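PDB 1J3L: demethylmenaquinone Methyltransferase from Thermus thermophilus, which belongs to the Aldolase/RraA family and assembles from three copies of its chain. Local coordinates for residues P19-F31 with L101-A113. Sequence-based numbering, arbitrary orientation.
Sequences PMVFKSFGGRARF and LREVPIGLLALAA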
loop_
_atom_site.group_PDB
_atom_site.type_symbol
_atom_site.label_atom_id
_atom_site.label_comp_id
_atom_site.label_asym_id
_atom_site.label_seq_id
_atom_site.Cartn_x
_atom_site.Cartn_y
_atom_site.Cartn_z
ATOM N N PRO A 19 -10.674 -7.723 0.940
ATOM C CA PRO A 19 -10.194 -6.512 1.612
ATOM C C PRO A 19 -9.806 -5.467 0.566
ATOM O O PRO A 19 -9.560 -5.799 -0.595
ATOM C CB PRO A 19 -8.996 -7.016 2.420
ATOM C CG PRO A 19 -8.491 -8.166 1.578
ATOM C CD PRO A 19 -9.756 -8.855 1.156
HETATM N N MSE A 20 -9.770 -4.207 0.978
HETATM C CA MSE A 20 -9.407 -3.131 0.069
HETATM C C MSE A 20 -7.891 -3.079 -0.092
HETATM O O MSE A 20 -7.233 -2.190 0.437
HETATM C CB MSE A 20 -9.942 -1.787 0.590
HETATM C CG MSE A 20 -9.697 -0.610 -0.356
HETATM SE SE MSE A 20 -9.777 -1.124 -2.219
HETATM C CE MSE A 20 -11.630 -1.620 -2.315
ATOM N N VAL A 21 -7.348 -4.051 -0.821
ATOM C CA VAL A 21 -5.915 -4.144 -1.072
ATOM C C VAL A 21 -5.616 -3.748 -2.526
ATOM O O VAL A 21 -4.551 -4.039 -3.067
ATOM C CB VAL A 21 -5.401 -5.571 -0.798
ATOM C CG1 VAL A 21 -5.638 -5.924 0.661
ATOM C CG2 VAL A 21 -6.112 -6.574 -1.700
ATOM N N PHE A 22 -6.588 -3.093 -3.150
ATOM C CA PHE A 22 -6.451 -2.613 -4.516
ATOM C C PHE A 22 -6.322 -1.089 -4.469
ATOM O O PHE A 22 -6.864 -0.448 -3.580
ATOM C CB PHE A 22 -7.684 -2.968 -5.352
ATOM C CG PHE A 22 -7.870 -4.436 -5.583
ATOM C CD1 PHE A 22 -8.436 -5.244 -4.603
ATOM C CD2 PHE A 22 -7.507 -5.011 -6.802
ATOM C CE1 PHE A 22 -8.645 -6.611 -4.834
ATOM C CE2 PHE A 22 -7.709 -6.377 -7.043
ATOM C CZ PHE A 22 -8.282 -7.176 -6.057
ATOM N N LYS A 23 -5.595 -0.505 -5.406
ATOM C CA LYS A 23 -5.485 0.941 -5.416
ATOM C C LYS A 23 -6.650 1.431 -6.263
ATOM O O LYS A 23 -7.085 0.740 -7.175
ATOM C CB LYS A 23 -4.156 1.381 -6.025
ATOM C CG LYS A 23 -2.948 0.761 -5.334
ATOM C CD LYS A 23 -1.657 1.517 -5.614
ATOM C CE LYS A 23 -0.465 0.813 -4.975
ATOM N NZ LYS A 23 0.755 1.675 -4.927
ATOM N N SER A 24 -7.182 2.600 -5.936
ATOM C CA SER A 24 -8.285 3.148 -6.699
ATOM C C SER A 24 -7.690 4.084 -7.746
ATOM O O SER A 24 -7.071 5.091 -7.412
ATOM C CB SER A 24 -9.242 3.906 -5.773
ATOM O OG SER A 24 -10.506 4.089 -6.383
ATOM N N PHE A 25 -7.882 3.749 -9.017
ATOM C CA PHE A 25 -7.343 4.555 -10.105
ATOM C C PHE A 25 -8.418 5.320 -10.890
ATOM O O PHE A 25 -8.110 6.285 -11.590
ATOM C CB PHE A 25 -6.561 3.658 -11.082
ATOM C CG PHE A 25 -5.314 3.040 -10.502
ATOM C CD1 PHE A 25 -4.138 3.768 -10.403
ATOM C CD2 PHE A 25 -5.310 1.708 -10.097
ATOM C CE1 PHE A 25 -2.971 3.177 -9.917
ATOM C CE2 PHE A 25 -4.157 1.109 -9.611
ATOM C CZ PHE A 25 -2.978 1.844 -9.519
ATOM N N GLY A 26 -9.670 4.885 -10.786
ATOM C CA GLY A 26 -10.747 5.537 -11.520
ATOM C C GLY A 26 -11.293 6.789 -10.864
ATOM O O GLY A 26 -10.894 7.148 -9.759
ATOM N N GLY A 27 -12.209 7.463 -11.550
ATOM C CA GLY A 27 -12.801 8.673 -11.003
ATOM C C GLY A 27 -13.891 8.380 -9.983
ATOM O O GLY A 27 -14.364 9.290 -9.306
ATOM N N ARG A 28 -14.302 7.117 -9.874
ATOM C CA ARG A 28 -15.337 6.737 -8.907
ATOM C C ARG A 28 -14.739 5.854 -7.819
ATOM O O ARG A 28 -14.177 4.798 -8.117
ATOM C CB ARG A 28 -16.477 5.956 -9.576
ATOM C CG ARG A 28 -17.177 6.665 -10.720
ATOM C CD ARG A 28 -18.002 7.859 -10.280
ATOM N NE ARG A 28 -18.674 8.454 -11.434
ATOM C CZ ARG A 28 -19.412 9.560 -11.399
ATOM N NH1 ARG A 28 -19.591 10.217 -10.258
ATOM N NH2 ARG A 28 -19.965 10.018 -12.515
ATOM N N ALA A 29 -14.867 6.285 -6.566
ATOM C CA ALA A 29 -14.359 5.510 -5.442
ATOM C C ALA A 29 -15.378 4.422 -5.119
ATOM O O ALA A 29 -15.030 3.344 -4.646
ATOM C CB ALA A 29 -14.146 6.416 -4.226
ATOM N N ARG A 30 -16.642 4.715 -5.398
ATOM C CA ARG A 30 -17.719 3.768 -5.130
ATOM C C ARG A 30 -18.482 3.437 -6.404
ATOM O O ARG A 30 -18.868 4.332 -7.163
ATOM C CB ARG A 30 -18.677 4.346 -4.081
ATOM C CG ARG A 30 -18.025 4.601 -2.729
ATOM C CD ARG A 30 -18.993 5.236 -1.750
ATOM N NE ARG A 30 -18.427 5.323 -0.405
ATOM C CZ ARG A 30 -18.985 5.990 0.605
ATOM N NH1 ARG A 30 -20.131 6.636 0.435
ATOM N NH2 ARG A 30 -18.388 6.024 1.788
ATOM N N PHE A 31 -18.686 2.142 -6.628
ATOM C CA PHE A 31 -19.401 1.645 -7.793
ATOM C C PHE A 31 -19.882 0.222 -7.507
ATOM O O PHE A 31 -19.428 -0.418 -6.557
ATOM C CB PHE A 31 -18.492 1.648 -9.029
ATOM C CG PHE A 31 -17.289 0.752 -8.902
ATOM C CD1 PHE A 31 -16.184 1.149 -8.156
ATOM C CD2 PHE A 31 -17.261 -0.493 -9.531
ATOM C CE1 PHE A 31 -15.048 0.315 -8.033
ATOM C CE2 PHE A 31 -16.141 -1.339 -9.420
ATOM C CZ PHE A 31 -15.030 -0.929 -8.668
ATOM N N LEU A 101 -6.556 7.517 -16.160
ATOM C CA LEU A 101 -7.585 6.695 -15.536
ATOM C C LEU A 101 -8.403 7.500 -14.526
ATOM O O LEU A 101 -9.631 7.365 -14.461
ATOM C CB LEU A 101 -6.953 5.480 -14.836
ATOM C CG LEU A 101 -6.129 4.503 -15.694
ATOM C CD1 LEU A 101 -5.654 3.360 -14.815
ATOM C CD2 LEU A 101 -6.951 3.956 -16.873
ATOM N N ARG A 102 -7.707 8.340 -13.758
ATOM C CA ARG A 102 -8.311 9.170 -12.717
ATOM C C ARG A 102 -9.409 10.097 -13.233
ATOM O O ARG A 102 -10.321 10.463 -12.499
ATOM C CB ARG A 102 -7.233 10.018 -12.040
ATOM C CG ARG A 102 -7.712 10.783 -10.828
ATOM C CD ARG A 102 -7.808 9.863 -9.609
ATOM N NE ARG A 102 -8.363 10.547 -8.445
ATOM C CZ ARG A 102 -9.617 10.982 -8.367
ATOM N NH1 ARG A 102 -10.451 10.798 -9.386
ATOM N NH2 ARG A 102 -10.039 11.608 -7.274
ATOM N N GLU A 103 -9.307 10.464 -14.502
ATOM C CA GLU A 103 -10.256 11.369 -15.134
ATOM C C GLU A 103 -11.497 10.729 -15.754
ATOM O O GLU A 103 -12.362 11.444 -16.251
ATOM C CB GLU A 103 -9.518 12.195 -16.195
ATOM C CG GLU A 103 -8.590 13.216 -15.574
ATOM C CD GLU A 103 -7.711 13.915 -16.584
ATOM O OE1 GLU A 103 -8.226 14.362 -17.631
ATOM O OE2 GLU A 103 -6.499 14.025 -16.316
ATOM N N VAL A 104 -11.576 9.400 -15.734
ATOM C CA VAL A 104 -12.723 8.690 -16.306
ATOM C C VAL A 104 -13.704 8.394 -15.176
ATOM O O VAL A 104 -13.335 7.789 -14.168
ATOM C CB VAL A 104 -12.285 7.365 -16.975
ATOM C CG1 VAL A 104 -13.475 6.706 -17.672
ATOM C CG2 VAL A 104 -11.158 7.632 -17.964
ATOM N N PRO A 105 -14.969 8.818 -15.329
ATOM C CA PRO A 105 -15.980 8.590 -14.288
ATOM C C PRO A 105 -16.535 7.180 -14.170
ATOM O O PRO A 105 -17.726 6.956 -14.357
ATOM C CB PRO A 105 -17.057 9.632 -14.613
ATOM C CG PRO A 105 -16.986 9.728 -16.110
ATOM C CD PRO A 105 -15.493 9.681 -16.407
ATOM N N ILE A 106 -15.647 6.240 -13.865
ATOM C CA ILE A 106 -15.993 4.841 -13.658
ATOM C C ILE A 106 -15.082 4.348 -12.547
ATOM O O ILE A 106 -14.074 4.985 -12.233
ATOM C CB ILE A 106 -15.725 3.946 -14.897
ATOM C CG1 ILE A 106 -14.235 3.969 -15.249
ATOM C CG2 ILE A 106 -16.592 4.386 -16.057
ATOM C CD1 ILE A 106 -13.862 3.003 -16.346
ATOM N N GLY A 107 -15.446 3.226 -11.947
ATOM C CA GLY A 107 -14.621 2.661 -10.902
ATOM C C GLY A 107 -13.499 1.881 -11.550
ATOM O O GLY A 107 -13.725 1.197 -12.550
ATOM N N LEU A 108 -12.290 2.004 -11.011
ATOM C CA LEU A 108 -11.135 1.280 -11.540
ATOM C C LEU A 108 -10.135 0.878 -10.447
ATOM O O LEU A 108 -9.360 1.704 -9.957
ATOM C CB LEU A 108 -10.422 2.116 -12.610
ATOM C CG LEU A 108 -11.212 2.408 -13.887
ATOM C CD1 LEU A 108 -10.375 3.283 -14.809
ATOM C CD2 LEU A 108 -11.584 1.101 -14.576
ATOM N N LEU A 109 -10.159 -0.399 -10.079
ATOM C CA LEU A 109 -9.261 -0.921 -9.057
ATOM C C LEU A 109 -8.211 -1.823 -9.684
ATOM O O LEU A 109 -8.476 -2.538 -10.655
ATOM C CB LEU A 109 -10.032 -1.729 -8.008
ATOM C CG LEU A 109 -11.250 -1.068 -7.369
ATOM C CD1 LEU A 109 -11.861 -1.992 -6.288
ATOM C CD2 LEU A 109 -10.822 0.263 -6.778
ATOM N N ALA A 110 -7.009 -1.777 -9.130
ATOM C CA ALA A 110 -5.923 -2.604 -9.613
ATOM C C ALA A 110 -4.929 -2.723 -8.473
ATOM O O ALA A 110 -5.003 -1.970 -7.504
ATOM C CB ALA A 110 -5.273 -1.963 -10.825
ATOM N N LEU A 111 -4.010 -3.675 -8.579
ATOM C CA LEU A 111 -3.008 -3.872 -7.543
ATOM C C LEU A 111 -1.913 -2.829 -7.689
ATOM O O LEU A 111 -1.287 -2.428 -6.712
ATOM C CB LEU A 111 -2.416 -5.286 -7.641
ATOM C CG LEU A 111 -3.403 -6.428 -7.366
ATOM C CD1 LEU A 111 -2.741 -7.769 -7.637
ATOM C CD2 LEU A 111 -3.906 -6.341 -5.925
ATOM N N ALA A 112 -1.701 -2.375 -8.921
ATOM C CA ALA A 112 -0.672 -1.388 -9.182
ATOM C C ALA A 112 -0.646 -0.939 -10.625
ATOM O O ALA A 112 -1.265 -1.549 -11.501
ATOM C CB ALA A 112 0.696 -1.959 -8.812
ATOM N N ALA A 113 0.062 0.159 -10.857
ATOM C CA ALA A 113 0.244 0.666 -12.207
ATOM C C ALA A 113 1.620 0.146 -12.661
ATOM O O ALA A 113 2.499 -0.110 -11.839
ATOM C CB ALA A 113 0.214 2.207 -12.216
HETATM O O HOH W 1 -11.942 3.834 -8.997
#
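Phe25 packs its ring obliquely against the Ala110 methyl, CE2 to CB 3.5 Å, and reaches on with CZ and CE1 to Ala113. The setting is an antiparallel edge pairing in the RraA-type fold: the short strand 23-24 runs along strand 107-110, whose other side pairs in parallel with strand 88-92. Lys23 and Ala110 form the hydrogen-bonded pair, Lys23 N to Ala110 O at 2.6 Å. Two residues on, past the non-hydrogen-bonded pair Ser24-Leu109, Phe25 N donates almost straight to Leu108 O (2.7 Å, 166°). Beyond it the chain curls over the type I beta turn from Leu101 to Val104 and the inverse gamma turn centred on Pro105, and Gly26 CA lies 3.4 Å from Ile106 O in a CA-H...O contact.

Leu109, on the face shared with Ser24, touches three residues: its CB meets Phe22 CB, its CD1 the selenomethionine methyl of Met20, and its CG the edge of the Phe31 ring. With chi1 of Phe31 at 62°, Gly107 CA makes a CH-pi contact over one face, 3.8 Å from the Phe31 ring centroid; Leu111 CD2 makes another over Phe22, offset toward the rim.

The backbone of Met20 bonds to a second subunit and that of Ala113 to a third, placing this pairing beside the trimer interfaces. A water joins Ser24 OG, Leu108 N and Arg28 O. Val104 O is gripped by Gly27 N (2.9 Å) and Ile106 N, from opposite faces of its carbonyl plane.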